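Long-range contact in major capsid protein (Faustovirus, PDB 5J7O), which forms, as trimers of a double jelly-roll subunit, the major building block of the icosahedral capsid of a large double-stranded DNA virus: residues 337-351 against 363-377. Numbering follows the deposited sequence.
Sequences PGNLFLQTTVETLLT and LLTQYNRYTTYTPTL
A long antiparallel beta hairpin pairs Leu342 with Thr374 near its open end and Thr351 with Leu364 near its loop, at the centre of a mixed sheet, between strands 149-158 and 503-521. Backbone bonds tie it throughout, among them the nearly linear Leu342 N to Thr374 O (2.7 Å, 177°). Near the loop a classic beta bulge sets Thr365 and Gln366 against the single residue Leu350, whose O accepts from Thr365 N at 2.7 Å. Beta-branched threonines suit these extended strands, and several use their hydroxyls: on the face of Thr344 and Thr372 a water donates to Leu342 O (2.6 Å) and also meets the OG1 atoms of Thr344, Thr372 and Thr374. Thr372 OG1 also bonds Gly264 O of a second subunit. On the other face, Tyr367, with CG anti to the backbone N (chi1 168°), lies along the sheet, and its OH meets Glu347 OE1 at the ring edge, at a doubtfully short 2.4 Å. Arg369 is stretched out, its NE bonded to Thr371 OG1 (2.8 Å, 169°), an in-plane bond that helps hold the guanidinium beside Thr345 CG2; Tyr486 of the second subunit adds a cation-pi contact. With Thr372 on one face and Arg369 on the other both engaged by that subunit, the hairpin is a middle part of its sheet and also part of the interface between subunits.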
loop_
_atom_site.group_PDB
_atom_site.type_symbol
_atom_site.label_atom_id
_atom_site.label_comp_id
_atom_site.label_asym_id
_atom_site.label_seq_id
_atom_site.Cartn_x
_atom_site.Cartn_y
_atom_site.Cartn_z
ATOM N N PRO B 337 28.003 -3.815 6.542
ATOM C CA PRO B 337 28.441 -4.462 7.785
ATOM C C PRO B 337 27.776 -5.816 7.979
ATOM O O PRO B 337 26.595 -6.002 7.678
ATOM C CB PRO B 337 28.013 -3.468 8.871
ATOM C CG PRO B 337 27.961 -2.157 8.179
ATOM C CD PRO B 337 27.500 -2.451 6.780
ATOM N N GLY B 338 28.553 -6.765 8.480
ATOM C CA GLY B 338 28.099 -8.121 8.731
ATOM C C GLY B 338 27.764 -8.348 10.189
ATOM O O GLY B 338 27.185 -7.483 10.857
ATOM N N ASN B 339 28.138 -9.522 10.692
ATOM C CA ASN B 339 27.867 -9.892 12.082
ATOM C C ASN B 339 28.974 -9.369 13.000
ATOM O O ASN B 339 29.652 -10.113 13.710
ATOM C CB ASN B 339 27.710 -11.404 12.204
ATOM C CG ASN B 339 27.128 -11.822 13.540
ATOM O OD1 ASN B 339 26.425 -11.052 14.192
ATOM N ND2 ASN B 339 27.421 -13.049 13.956
ATOM N N LEU B 340 29.148 -8.049 12.969
ATOM C CA LEU B 340 30.147 -7.373 13.790
ATOM C C LEU B 340 29.579 -6.024 14.200
ATOM O O LEU B 340 29.236 -5.211 13.337
ATOM C CB LEU B 340 31.463 -7.201 13.029
ATOM C CG LEU B 340 32.640 -6.589 13.791
ATOM C CD1 LEU B 340 33.155 -7.547 14.856
ATOM C CD2 LEU B 340 33.751 -6.197 12.829
ATOM N N PHE B 341 29.480 -5.788 15.506
ATOM C CA PHE B 341 28.834 -4.597 16.034
ATOM C C PHE B 341 29.737 -3.919 17.051
ATOM O O PHE B 341 30.384 -4.586 17.862
ATOM C CB PHE B 341 27.490 -4.941 16.689
ATOM C CG PHE B 341 26.583 -5.758 15.816
ATOM C CD1 PHE B 341 25.698 -5.144 14.946
ATOM C CD2 PHE B 341 26.616 -7.143 15.863
ATOM C CE1 PHE B 341 24.863 -5.895 14.140
ATOM C CE2 PHE B 341 25.786 -7.898 15.061
ATOM C CZ PHE B 341 24.907 -7.274 14.197
ATOM N N LEU B 342 29.773 -2.589 17.003
ATOM C CA LEU B 342 30.500 -1.795 17.983
ATOM C C LEU B 342 29.586 -1.515 19.170
ATOM O O LEU B 342 28.556 -0.848 19.022
ATOM C CB LEU B 342 30.993 -0.485 17.370
ATOM C CG LEU B 342 31.654 0.493 18.346
ATOM C CD1 LEU B 342 33.044 0.017 18.741
ATOM C CD2 LEU B 342 31.704 1.897 17.767
ATOM N N GLN B 343 29.960 -2.024 20.339
ATOM C CA GLN B 343 29.196 -1.808 21.560
ATOM C C GLN B 343 29.721 -0.563 22.263
ATOM O O GLN B 343 30.894 -0.509 22.643
ATOM C CB GLN B 343 29.287 -3.028 22.477
ATOM C CG GLN B 343 28.615 -2.842 23.827
ATOM C CD GLN B 343 28.659 -4.097 24.673
ATOM O OE1 GLN B 343 29.178 -5.128 24.248
ATOM N NE2 GLN B 343 28.111 -4.017 25.878
ATOM N N THR B 344 28.857 0.435 22.430
ATOM C CA THR B 344 29.195 1.675 23.122
ATOM C C THR B 344 28.452 1.691 24.452
ATOM O O THR B 344 27.219 1.780 24.477
ATOM C CB THR B 344 28.835 2.895 22.277
ATOM O OG1 THR B 344 29.689 2.954 21.128
ATOM C CG2 THR B 344 28.992 4.174 23.089
ATOM N N THR B 345 29.197 1.610 25.551
ATOM C CA THR B 345 28.621 1.543 26.888
ATOM C C THR B 345 29.156 2.675 27.750
ATOM O O THR B 345 30.372 2.890 27.820
ATOM C CB THR B 345 28.920 0.198 27.554
ATOM O OG1 THR B 345 30.319 -0.090 27.448
ATOM C CG2 THR B 345 28.131 -0.906 26.891
ATOM N N VAL B 346 28.246 3.392 28.403
ATOM C CA VAL B 346 28.584 4.390 29.410
ATOM C C VAL B 346 27.971 3.950 30.730
ATOM O O VAL B 346 26.769 3.663 30.795
ATOM C CB VAL B 346 28.087 5.795 29.021
ATOM C CG1 VAL B 346 28.337 6.775 30.160
ATOM C CG2 VAL B 346 28.768 6.270 27.750
ATOM N N GLU B 347 28.795 3.884 31.771
ATOM C CA GLU B 347 28.342 3.563 33.116
ATOM C C GLU B 347 28.672 4.726 34.037
ATOM O O GLU B 347 29.791 5.247 34.008
ATOM C CB GLU B 347 28.994 2.278 33.635
ATOM C CG GLU B 347 28.636 1.035 32.844
ATOM C CD GLU B 347 29.527 -0.143 33.186
ATOM O OE1 GLU B 347 29.083 -1.037 33.936
ATOM O OE2 GLU B 347 30.681 -0.165 32.708
ATOM N N THR B 348 27.698 5.134 34.843
ATOM C CA THR B 348 27.884 6.179 35.839
ATOM C C THR B 348 27.730 5.572 37.226
ATOM O O THR B 348 26.763 4.847 37.487
ATOM C CB THR B 348 26.882 7.319 35.644
ATOM O OG1 THR B 348 25.547 6.809 35.741
ATOM C CG2 THR B 348 27.075 7.972 34.282
ATOM N N LEU B 349 28.685 5.860 38.105
ATOM C CA LEU B 349 28.679 5.368 39.479
ATOM C C LEU B 349 28.606 6.566 40.416
ATOM O O LEU B 349 29.553 7.356 40.495
ATOM C CB LEU B 349 29.917 4.521 39.775
ATOM C CG LEU B 349 29.970 3.090 39.230
ATOM C CD1 LEU B 349 30.321 3.068 37.749
ATOM C CD2 LEU B 349 30.958 2.256 40.033
ATOM N N LEU B 350 27.487 6.699 41.123
ATOM C CA LEU B 350 27.300 7.777 42.090
ATOM C C LEU B 350 27.675 7.250 43.469
ATOM O O LEU B 350 26.879 6.579 44.130
ATOM C CB LEU B 350 25.865 8.292 42.059
ATOM C CG LEU B 350 25.469 9.320 43.125
ATOM C CD1 LEU B 350 26.336 10.566 43.034
ATOM C CD2 LEU B 350 23.996 9.679 43.005
ATOM N N THR B 351 28.899 7.537 43.899
ATOM C CA THR B 351 29.324 7.268 45.263
ATOM C C THR B 351 29.302 8.559 46.073
ATOM O O THR B 351 29.291 9.664 45.526
ATOM C CB THR B 351 30.724 6.645 45.303
ATOM O OG1 THR B 351 31.663 7.524 44.672
ATOM C CG2 THR B 351 30.735 5.297 44.595
ATOM N N LEU B 363 30.775 4.420 48.955
ATOM C CA LEU B 363 29.349 4.154 49.158
ATOM C C LEU B 363 28.607 4.425 47.854
ATOM O O LEU B 363 28.214 5.559 47.575
ATOM C CB LEU B 363 28.800 5.003 50.301
ATOM C CG LEU B 363 27.538 4.518 51.028
ATOM C CD1 LEU B 363 27.373 5.254 52.348
ATOM C CD2 LEU B 363 26.282 4.681 50.179
ATOM N N LEU B 364 28.384 3.373 47.068
ATOM C CA LEU B 364 27.707 3.505 45.782
ATOM C C LEU B 364 26.197 3.540 45.985
ATOM O O LEU B 364 25.611 2.587 46.509
ATOM C CB LEU B 364 28.093 2.355 44.855
ATOM C CG LEU B 364 27.332 2.324 43.528
ATOM C CD1 LEU B 364 27.661 3.550 42.690
ATOM C CD2 LEU B 364 27.626 1.046 42.759
ATOM N N THR B 365 25.567 4.631 45.549
ATOM C CA THR B 365 24.133 4.840 45.711
ATOM C C THR B 365 23.342 4.524 44.445
ATOM O O THR B 365 22.341 3.802 44.505
ATOM C CB THR B 365 23.863 6.287 46.145
ATOM O OG1 THR B 365 24.386 6.498 47.462
ATOM C CG2 THR B 365 22.370 6.580 46.144
ATOM N N GLN B 366 23.769 5.050 43.299
ATOM C CA GLN B 366 23.058 4.871 42.041
ATOM C C GLN B 366 24.020 4.410 40.957
ATOM O O GLN B 366 25.159 4.880 40.881
ATOM C CB GLN B 366 22.369 6.167 41.597
ATOM C CG GLN B 366 21.393 6.740 42.608
ATOM C CD GLN B 366 20.809 8.064 42.159
ATOM O OE1 GLN B 366 20.696 8.330 40.962
ATOM N NE2 GLN B 366 20.444 8.907 43.118
ATOM N N TYR B 367 23.549 3.493 40.117
ATOM C CA TYR B 367 24.292 3.011 38.963
ATOM C C TYR B 367 23.411 3.125 37.729
ATOM O O TYR B 367 22.213 2.834 37.783
ATOM C CB TYR B 367 24.754 1.556 39.160
ATOM C CG TYR B 367 25.282 0.889 37.904
ATOM C CD1 TYR B 367 26.626 0.973 37.560
ATOM C CD2 TYR B 367 24.435 0.169 37.068
ATOM C CE1 TYR B 367 27.109 0.361 36.415
ATOM C CE2 TYR B 367 24.908 -0.439 35.923
ATOM C CZ TYR B 367 26.244 -0.339 35.600
ATOM O OH TYR B 367 26.714 -0.954 34.462
ATOM N N ASN B 368 24.010 3.552 36.620
ATOM C CA ASN B 368 23.318 3.641 35.343
ATOM C C ASN B 368 24.213 3.077 34.252
ATOM O O ASN B 368 25.427 3.295 34.263
ATOM C CB ASN B 368 22.934 5.087 35.000
ATOM C CG ASN B 368 21.836 5.627 35.893
ATOM O OD1 ASN B 368 22.069 5.954 37.057
ATOM N ND2 ASN B 368 20.630 5.736 35.346
ATOM N N ARG B 369 23.610 2.351 33.314
ATOM C CA ARG B 369 24.314 1.847 32.143
ATOM C C ARG B 369 23.556 2.258 30.891
ATOM O O ARG B 369 22.330 2.131 30.830
ATOM C CB ARG B 369 24.473 0.323 32.189
ATOM C CG ARG B 369 25.061 -0.264 30.913
ATOM C CD ARG B 369 25.377 -1.741 31.057
ATOM N NE ARG B 369 25.756 -2.334 29.777
ATOM C CZ ARG B 369 26.280 -3.547 29.642
ATOM N NH1 ARG B 369 26.499 -4.302 30.711
ATOM N NH2 ARG B 369 26.591 -4.005 28.437
ATOM N N TYR B 370 24.291 2.757 29.899
ATOM C CA TYR B 370 23.728 3.148 28.612
ATOM C C TYR B 370 24.503 2.412 27.531
ATOM O O TYR B 370 25.726 2.550 27.444
ATOM C CB TYR B 370 23.817 4.663 28.404
ATOM C CG TYR B 370 23.226 5.493 29.526
ATOM C CD1 TYR B 370 21.936 5.999 29.436
ATOM C CD2 TYR B 370 23.965 5.782 30.668
ATOM C CE1 TYR B 370 21.394 6.762 30.455
ATOM C CE2 TYR B 370 23.431 6.544 31.691
ATOM C CZ TYR B 370 22.146 7.031 31.579
ATOM O OH TYR B 370 21.614 7.790 32.597
ATOM N N THR B 371 23.800 1.632 26.709
ATOM C CA THR B 371 24.443 0.745 25.745
ATOM C C THR B 371 23.805 0.904 24.374
ATOM O O THR B 371 22.596 0.699 24.222
ATOM C CB THR B 371 24.357 -0.715 26.199
ATOM O OG1 THR B 371 25.014 -0.864 27.463
ATOM C CG2 THR B 371 25.013 -1.631 25.175
ATOM N N THR B 372 24.621 1.253 23.380
ATOM C CA THR B 372 24.211 1.304 21.986
ATOM C C THR B 372 25.085 0.364 21.164
ATOM O O THR B 372 26.178 -0.030 21.585
ATOM C CB THR B 372 24.309 2.726 21.413
ATOM O OG1 THR B 372 25.684 3.068 21.202
ATOM C CG2 THR B 372 23.676 3.734 22.358
ATOM N N TYR B 373 24.593 0.007 19.979
ATOM C CA TYR B 373 25.310 -0.872 19.066
ATOM C C TYR B 373 25.336 -0.253 17.678
ATOM O O TYR B 373 24.324 0.269 17.202
ATOM C CB TYR B 373 24.668 -2.262 19.004
ATOM C CG TYR B 373 24.499 -2.918 20.355
ATOM C CD1 TYR B 373 25.543 -3.618 20.946
ATOM C CD2 TYR B 373 23.294 -2.838 21.038
ATOM C CE1 TYR B 373 25.392 -4.218 22.181
ATOM C CE2 TYR B 373 23.133 -3.436 22.273
ATOM C CZ TYR B 373 24.184 -4.124 22.839
ATOM O OH TYR B 373 24.026 -4.720 24.068
ATOM N N THR B 374 26.494 -0.317 17.030
ATOM C CA THR B 374 26.684 0.263 15.702
ATOM C C THR B 374 27.296 -0.783 14.782
ATOM O O THR B 374 28.441 -1.220 15.027
ATOM C CB THR B 374 27.570 1.504 15.770
ATOM O OG1 THR B 374 27.216 2.281 16.921
ATOM C CG2 THR B 374 27.391 2.353 14.519
ATOM N N PRO B 375 26.587 -1.219 13.739
ATOM C CA PRO B 375 27.185 -2.157 12.780
ATOM C C PRO B 375 28.480 -1.605 12.200
ATOM O O PRO B 375 28.585 -0.419 11.880
ATOM C CB PRO B 375 26.098 -2.303 11.709
ATOM C CG PRO B 375 24.826 -2.022 12.437
ATOM C CD PRO B 375 25.166 -0.962 13.451
ATOM N N THR B 376 29.473 -2.483 12.068
ATOM C CA THR B 376 30.835 -2.080 11.747
ATOM C C THR B 376 31.371 -2.892 10.578
ATOM O O THR B 376 31.177 -4.110 10.510
ATOM C CB THR B 376 31.754 -2.250 12.967
ATOM O OG1 THR B 376 31.231 -1.497 14.069
ATOM C CG2 THR B 376 33.161 -1.765 12.656
ATOM N N LEU B 377 32.048 -2.206 9.660
ATOM C CA LEU B 377 32.706 -2.863 8.540
ATOM C C LEU B 377 34.003 -3.520 8.991
ATOM O O LEU B 377 34.756 -2.959 9.792
ATOM C CB LEU B 377 33.008 -1.857 7.430
ATOM C CG LEU B 377 31.840 -1.229 6.671
ATOM C CD1 LEU B 377 32.329 -0.056 5.840
ATOM C CD2 LEU B 377 31.170 -2.261 5.787
HETATM O O HOH W 1 31.041 -6.619 8.910
HETATM O O HOH W 2 27.863 1.621 19.278
HETATM O O HOH W 3 24.798 6.529 38.258
#